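Local structure of lipoprotein (Bacillus anthracis, 4JG9) at residues G102-I107 / I159-K164; W155-Y160 / F169-E174. The protein is a putative lipoprotein of a family of unknown function and may bind lipid, though its precise role is not established. All blocks are in the same frame, centred on the assembly; numbering follows the deposited sequence.

Contact 1: residues G102-I107 / I159-K164; sequences GKLSII and IYVNEK
Leu-104, Ile-106, Ile-159 and Val-161 form one face of an antiparallel sheet in which strand 102-110 runs against strand 153-161; Ser-105 and Tyr-160 lie on the other. The main bump is the CD1 methyl of Leu-104, which fits into the hollow between two branches of the facing strand, 3.6 Å from Ile-159 CG2 and 3.9 Å from Val-161 CG2. With CG anti to the backbone N (chi1 178°), the leucine reaches across to that notch. The same face packs against the second sheet, where Trp-92 and Leu-145 cover it. On the reverse, Ile-107 extends CD1 obliquely against the Tyr-160 ring, 3.9 Å from CE2, and on that same face the Ser-105 CB lies 4.0 Å from the CB of Tyr-160.

Ser-105 and Tyr-160 make a hydrogen-bonded pair, each N donating to the other's O. Beyond them Asn-162 N donates to Lys-103 O in the carbonyl plane, at the start of the type I' turn from Val-161 to Lys-164. At this end Gly-102 keeps the backbone slim, letting Asn-162 CB settle 3.9 Å from its CA. One water accepts a hydrogen bond from Glu-163 N, donates to Lys-103 O and hydrogen-bonds Ser-105 OG, which also meets Thr-131 OG1. A second accepts from Lys-103 N at 3.0 Å and donates to Asn-162 OD1 at 2.6 Å.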
loop_
_atom_site.group_PDB
_atom_site.type_symbol
_atom_site.label_atom_id
_atom_site.label_comp_id
_atom_site.label_asym_id
_atom_site.label_seq_id
_atom_site.Cartn_x
_atom_site.Cartn_y
_atom_site.Cartn_z
ATOM N N GLY A 102 -13.712 -9.475 -12.230
ATOM C CA GLY A 102 -13.239 -9.145 -10.891
ATOM C C GLY A 102 -12.576 -7.782 -10.778
ATOM O O GLY A 102 -12.360 -7.103 -11.780
ATOM N N LYS A 103 -12.234 -7.373 -9.562
ATOM C CA LYS A 103 -11.478 -6.139 -9.421
ATOM C C LYS A 103 -10.076 -6.392 -9.979
ATOM O O LYS A 103 -9.546 -7.509 -9.893
ATOM C CB LYS A 103 -11.352 -5.711 -7.953
ATOM C CG LYS A 103 -12.629 -5.665 -7.165
ATOM C CD LYS A 103 -13.573 -4.587 -7.610
ATOM C CE LYS A 103 -14.671 -4.450 -6.551
ATOM N NZ LYS A 103 -15.896 -3.860 -7.137
ATOM N N LEU A 104 -9.474 -5.355 -10.539
ATOM C CA LEU A 104 -8.143 -5.481 -11.129
ATOM C C LEU A 104 -7.077 -4.994 -10.163
ATOM O O LEU A 104 -7.181 -3.888 -9.620
ATOM C CB LEU A 104 -8.064 -4.674 -12.429
ATOM C CG LEU A 104 -6.735 -4.651 -13.175
ATOM C CD1 LEU A 104 -6.519 -5.951 -13.921
ATOM C CD2 LEU A 104 -6.720 -3.482 -14.137
ATOM N N SER A 105 -6.061 -5.822 -9.942
ATOM C CA SER A 105 -4.928 -5.428 -9.103
ATOM C C SER A 105 -3.624 -5.357 -9.894
ATOM O O SER A 105 -3.359 -6.175 -10.782
ATOM C CB SER A 105 -4.740 -6.393 -7.920
ATOM O OG SER A 105 -5.925 -6.562 -7.163
ATOM N N ILE A 106 -2.813 -4.365 -9.561
ATOM C CA ILE A 106 -1.490 -4.256 -10.130
ATOM C C ILE A 106 -0.475 -4.106 -9.013
ATOM O O ILE A 106 -0.543 -3.166 -8.227
ATOM C CB ILE A 106 -1.356 -3.055 -11.055
ATOM C CG1 ILE A 106 -2.260 -3.225 -12.271
ATOM C CG2 ILE A 106 0.092 -2.916 -11.515
ATOM C CD1 ILE A 106 -2.446 -1.951 -13.035
ATOM N N ILE A 107 0.468 -5.038 -8.952
ATOM C CA ILE A 107 1.527 -5.013 -7.956
ATOM C C ILE A 107 2.867 -4.900 -8.668
ATOM O O ILE A 107 3.247 -5.804 -9.412
ATOM C CB ILE A 107 1.522 -6.299 -7.135
ATOM C CG1 ILE A 107 0.156 -6.492 -6.456
ATOM C CG2 ILE A 107 2.658 -6.294 -6.126
ATOM C CD1 ILE A 107 0.118 -7.666 -5.495
ATOM N N ILE A 159 -0.162 -8.564 -12.656
ATOM C CA ILE A 159 -1.574 -8.245 -12.807
ATOM C C ILE A 159 -2.452 -9.386 -12.294
ATOM O O ILE A 159 -2.228 -10.558 -12.621
ATOM C CB ILE A 159 -1.919 -7.918 -14.279
ATOM C CG1 ILE A 159 -1.101 -6.724 -14.776
ATOM C CG2 ILE A 159 -3.402 -7.647 -14.458
ATOM C CD1 ILE A 159 -0.682 -6.887 -16.221
ATOM N N TYR A 160 -3.435 -9.030 -11.473
ATOM C CA TYR A 160 -4.352 -9.991 -10.873
ATOM C C TYR A 160 -5.766 -9.550 -11.183
ATOM O O TYR A 160 -6.039 -8.359 -11.325
ATOM C CB TYR A 160 -4.152 -10.065 -9.348
ATOM C CG TYR A 160 -2.740 -10.432 -8.958
ATOM C CD1 TYR A 160 -2.432 -11.708 -8.491
ATOM C CD2 TYR A 160 -1.706 -9.499 -9.065
ATOM C CE1 TYR A 160 -1.128 -12.051 -8.146
ATOM C CE2 TYR A 160 -0.395 -9.836 -8.728
ATOM C CZ TYR A 160 -0.117 -11.107 -8.269
ATOM O OH TYR A 160 1.176 -11.427 -7.933
ATOM N N VAL A 161 -6.654 -10.518 -11.338
ATOM C CA VAL A 161 -8.067 -10.239 -11.441
ATOM C C VAL A 161 -8.773 -11.121 -10.447
ATOM O O VAL A 161 -8.537 -12.345 -10.408
ATOM C CB VAL A 161 -8.610 -10.503 -12.859
ATOM C CG1 VAL A 161 -10.139 -10.403 -12.884
ATOM C CG2 VAL A 161 -7.955 -9.558 -13.848
ATOM N N ASN A 162 -9.621 -10.494 -9.638
ATOM C CA ASN A 162 -10.328 -11.210 -8.589
ATOM C C ASN A 162 -9.330 -11.956 -7.707
ATOM O O ASN A 162 -9.602 -13.073 -7.260
ATOM C CB ASN A 162 -11.363 -12.170 -9.182
ATOM C CG ASN A 162 -12.458 -12.511 -8.195
ATOM O OD1 ASN A 162 -12.711 -11.754 -7.253
ATOM N ND2 ASN A 162 -13.120 -13.649 -8.401
ATOM N N GLU A 163 -8.167 -11.330 -7.502
ATOM C CA GLU A 163 -7.098 -11.846 -6.633
ATOM C C GLU A 163 -6.360 -13.056 -7.168
ATOM O O GLU A 163 -5.554 -13.650 -6.452
ATOM C CB GLU A 163 -7.614 -12.123 -5.209
ATOM C CG GLU A 163 -8.208 -10.894 -4.571
ATOM C CD GLU A 163 -8.331 -11.000 -3.059
ATOM O OE1 GLU A 163 -8.050 -12.096 -2.515
ATOM O OE2 GLU A 163 -8.694 -9.972 -2.425
ATOM N N LYS A 164 -6.641 -13.412 -8.418
ATOM C CA LYS A 164 -5.972 -14.521 -9.099
ATOM C C LYS A 164 -4.991 -13.983 -10.138
ATOM O O LYS A 164 -5.326 -13.066 -10.893
ATOM C CB LYS A 164 -7.011 -15.415 -9.768
ATOM C CG LYS A 164 -6.453 -16.577 -10.577
ATOM C CD LYS A 164 -7.602 -17.335 -11.222
ATOM C CE LYS A 164 -7.120 -18.385 -12.179
ATOM N NZ LYS A 164 -6.523 -19.539 -11.464
HETATM O O HOH W 1 -7.674 -8.433 -8.042
HETATM O O HOH W 2 -12.526 -9.180 -7.163
#

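Contact 2: residues W155-Y160 / F169-E174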
loop_
_atom_site.group_PDB
_atom_site.type_symbol
_atom_site.label_atom_id
_atom_site.label_comp_id
_atom_site.label_asym_id
_atom_site.label_seq_id
_atom_site.Cartn_x
_atom_site.Cartn_y
_atom_site.Cartn_z
ATOM N N TRP A 155 10.508 -1.748 -14.360
ATOM C CA TRP A 155 9.540 -2.195 -13.377
ATOM C C TRP A 155 8.738 -3.320 -13.994
ATOM O O TRP A 155 8.337 -3.229 -15.155
ATOM C CB TRP A 155 8.582 -1.058 -13.014
ATOM C CG TRP A 155 9.222 0.048 -12.226
ATOM C CD1 TRP A 155 9.957 1.086 -12.720
ATOM C CD2 TRP A 155 9.185 0.224 -10.799
ATOM N NE1 TRP A 155 10.383 1.895 -11.687
ATOM C CE2 TRP A 155 9.922 1.385 -10.502
ATOM C CE3 TRP A 155 8.601 -0.494 -9.749
ATOM C CZ2 TRP A 155 10.087 1.853 -9.195
ATOM C CZ3 TRP A 155 8.768 -0.032 -8.445
ATOM C CH2 TRP A 155 9.504 1.127 -8.179
ATOM N N VAL A 156 8.503 -4.381 -13.229
ATOM C CA VAL A 156 7.588 -5.422 -13.666
ATOM C C VAL A 156 6.203 -5.149 -13.089
ATOM O O VAL A 156 6.061 -4.778 -11.915
ATOM C CB VAL A 156 8.074 -6.841 -13.296
ATOM C CG1 VAL A 156 8.190 -7.006 -11.772
ATOM C CG2 VAL A 156 7.141 -7.911 -13.905
ATOM N N LEU A 157 5.184 -5.306 -13.922
ATOM C CA LEU A 157 3.815 -5.096 -13.486
ATOM C C LEU A 157 3.087 -6.433 -13.365
ATOM O O LEU A 157 2.777 -7.059 -14.375
ATOM C CB LEU A 157 3.099 -4.212 -14.496
ATOM C CG LEU A 157 3.101 -2.703 -14.271
ATOM C CD1 LEU A 157 4.454 -2.206 -13.867
ATOM C CD2 LEU A 157 2.647 -2.005 -15.550
ATOM N N ASN A 158 2.826 -6.874 -12.136
ATOM C CA ASN A 158 2.104 -8.133 -11.919
ATOM C C ASN A 158 0.611 -7.883 -11.820
ATOM O O ASN A 158 0.168 -7.066 -11.020
ATOM C CB ASN A 158 2.605 -8.837 -10.665
ATOM C CG ASN A 158 4.090 -9.059 -10.691
ATOM O OD1 ASN A 158 4.581 -9.936 -11.408
ATOM N ND2 ASN A 158 4.829 -8.249 -9.921
ATOM N N ILE A 159 -0.162 -8.564 -12.656
ATOM C CA ILE A 159 -1.574 -8.245 -12.807
ATOM C C ILE A 159 -2.452 -9.386 -12.294
ATOM O O ILE A 159 -2.228 -10.558 -12.621
ATOM C CB ILE A 159 -1.919 -7.918 -14.279
ATOM C CG1 ILE A 159 -1.101 -6.724 -14.776
ATOM C CG2 ILE A 159 -3.402 -7.647 -14.458
ATOM C CD1 ILE A 159 -0.682 -6.887 -16.221
ATOM N N TYR A 160 -3.435 -9.030 -11.473
ATOM C CA TYR A 160 -4.352 -9.991 -10.873
ATOM C C TYR A 160 -5.766 -9.550 -11.183
ATOM O O TYR A 160 -6.039 -8.359 -11.325
ATOM C CB TYR A 160 -4.152 -10.065 -9.348
ATOM C CG TYR A 160 -2.740 -10.432 -8.958
ATOM C CD1 TYR A 160 -2.432 -11.708 -8.491
ATOM C CD2 TYR A 160 -1.706 -9.499 -9.065
ATOM C CE1 TYR A 160 -1.128 -12.051 -8.146
ATOM C CE2 TYR A 160 -0.395 -9.836 -8.728
ATOM C CZ TYR A 160 -0.117 -11.107 -8.269
ATOM O OH TYR A 160 1.176 -11.427 -7.933
ATOM N N PHE A 169 4.077 -7.932 -17.139
ATOM C CA PHE A 169 4.994 -7.435 -18.160
ATOM C C PHE A 169 5.850 -6.289 -17.638
ATOM O O PHE A 169 5.551 -5.709 -16.596
ATOM C CB PHE A 169 4.276 -7.087 -19.484
ATOM C CG PHE A 169 3.290 -5.967 -19.377
ATOM C CD1 PHE A 169 3.678 -4.653 -19.598
ATOM C CD2 PHE A 169 1.970 -6.226 -19.084
ATOM C CE1 PHE A 169 2.764 -3.612 -19.505
ATOM C CE2 PHE A 169 1.050 -5.189 -18.980
ATOM C CZ PHE A 169 1.450 -3.882 -19.192
ATOM N N VAL A 170 6.928 -5.991 -18.351
ATOM C CA VAL A 170 7.908 -5.017 -17.896
ATOM C C VAL A 170 7.788 -3.701 -18.650
ATOM O O VAL A 170 7.640 -3.682 -19.871
ATOM C CB VAL A 170 9.342 -5.585 -18.034
ATOM C CG1 VAL A 170 10.381 -4.522 -17.764
ATOM C CG2 VAL A 170 9.531 -6.755 -17.083
ATOM N N ILE A 171 7.856 -2.594 -17.922
ATOM C CA ILE A 171 7.798 -1.276 -18.543
ATOM C C ILE A 171 9.008 -0.474 -18.115
ATOM O O ILE A 171 9.727 -0.871 -17.196
ATOM C CB ILE A 171 6.497 -0.523 -18.164
ATOM C CG1 ILE A 171 6.394 -0.362 -16.648
ATOM C CG2 ILE A 171 5.272 -1.282 -18.660
ATOM C CD1 ILE A 171 6.406 1.045 -16.205
ATOM N N THR A 172 9.245 0.642 -18.794
ATOM C CA THR A 172 10.363 1.519 -18.470
ATOM C C THR A 172 9.849 2.833 -17.915
ATOM O O THR A 172 8.948 3.444 -18.484
ATOM C CB THR A 172 11.196 1.844 -19.710
ATOM O OG1 THR A 172 11.615 0.627 -20.334
ATOM C CG2 THR A 172 12.410 2.674 -19.334
ATOM N N ALA A 173 10.418 3.275 -16.807
ATOM C CA ALA A 173 10.121 4.606 -16.313
ATOM C C ALA A 173 11.333 5.481 -16.551
ATOM O O ALA A 173 12.467 5.100 -16.243
ATOM C CB ALA A 173 9.758 4.578 -14.822
ATOM N N GLU A 174 11.085 6.665 -17.089
ATOM C CA GLU A 174 12.148 7.602 -17.400
ATOM C C GLU A 174 12.329 8.576 -16.245
ATOM O O GLU A 174 13.355 9.237 -16.132
ATOM C CB GLU A 174 11.820 8.350 -18.689
ATOM C CG GLU A 174 11.841 7.472 -19.923
ATOM C CD GLU A 174 11.014 8.040 -21.058
ATOM O OE1 GLU A 174 11.230 9.213 -21.427
ATOM O OE2 GLU A 174 10.151 7.305 -21.584
ATOM O OXT GLU A 174 11.449 8.721 -15.389
#
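Phe-169 and Leu-157 face each other as a hydrogen-bonded antiparallel pair in the closing beta hairpin of the chain, with Trp-155 and Ile-171 forming the next such pair; Val-156 and Val-170 lie between them on the reverse face. Phe-169 holds CG between its backbone N and carbonyl carbon (chi1 64°), the crowded position, and this brings the ring over toward the neighbouring strand. There the CD1 methyl of Ile-159 lies obliquely against it, 3.7 Å from CE2, and Leu-157 CD2 is 4.3 Å from CZ. Met-77 of strand 75-78 touches the phenyl group as well.

Leu-157 has a chi1 of -92°, well away from a staggered value, and meets Ile-171 at about a right angle. Its CD1 lies 3.9 Å from Ile-171 CG1, and its CD2 approaches CG2 of the same isoleucine, so the two branches of the leucine each meet a separate branch of the partner. Trp-155 lays the pyrrole side of its indole beside the methyl of Ala-173, with CD1 4.1 Å from CB; NE1 donates to Ser-151 O. On the opposite face the valines cross obliquely, Val-170 CG2 lying 4.1 Å from Val-156 CB, while Val-170 CG1 tucks in beside Trp-155 O.

Four backbone bonds join the strands. Ile-171 N approaches Trp-155 O nearly along the C=O axis, whereas the bond from Phe-169 N to Leu-157 O is longer, at 3.2 Å, and more bent. All the touching residues are buried, and the hydrogen bonds between the segments are all made by the main chain, while the side chains meet one another through apolar surfaces, as expected of a hairpin built into a hydrophobic interior.

From the N terminus, the chain first supplies 102-107, then passes through strands 117-118, 131-136 and 142-147 before strand 153-161 returns to close the long excursion of contact 1. Contact 2 closes a much shorter one, the hairpin whose turn follows Tyr-160 and whose second strand runs almost to the C terminus. The two overlap without either enclosing the other: 155-158 falls within the excursion of contact 1, 169-174 beyond it, and Ile-159 and Tyr-160 belong to both. Strand 153-161 is thus the middle of three neighbours, 102-110, 153-161 and 164-173. A probable hydrogen bond from Ile-107 N to Asn-158 O continues the pairing between the contacts.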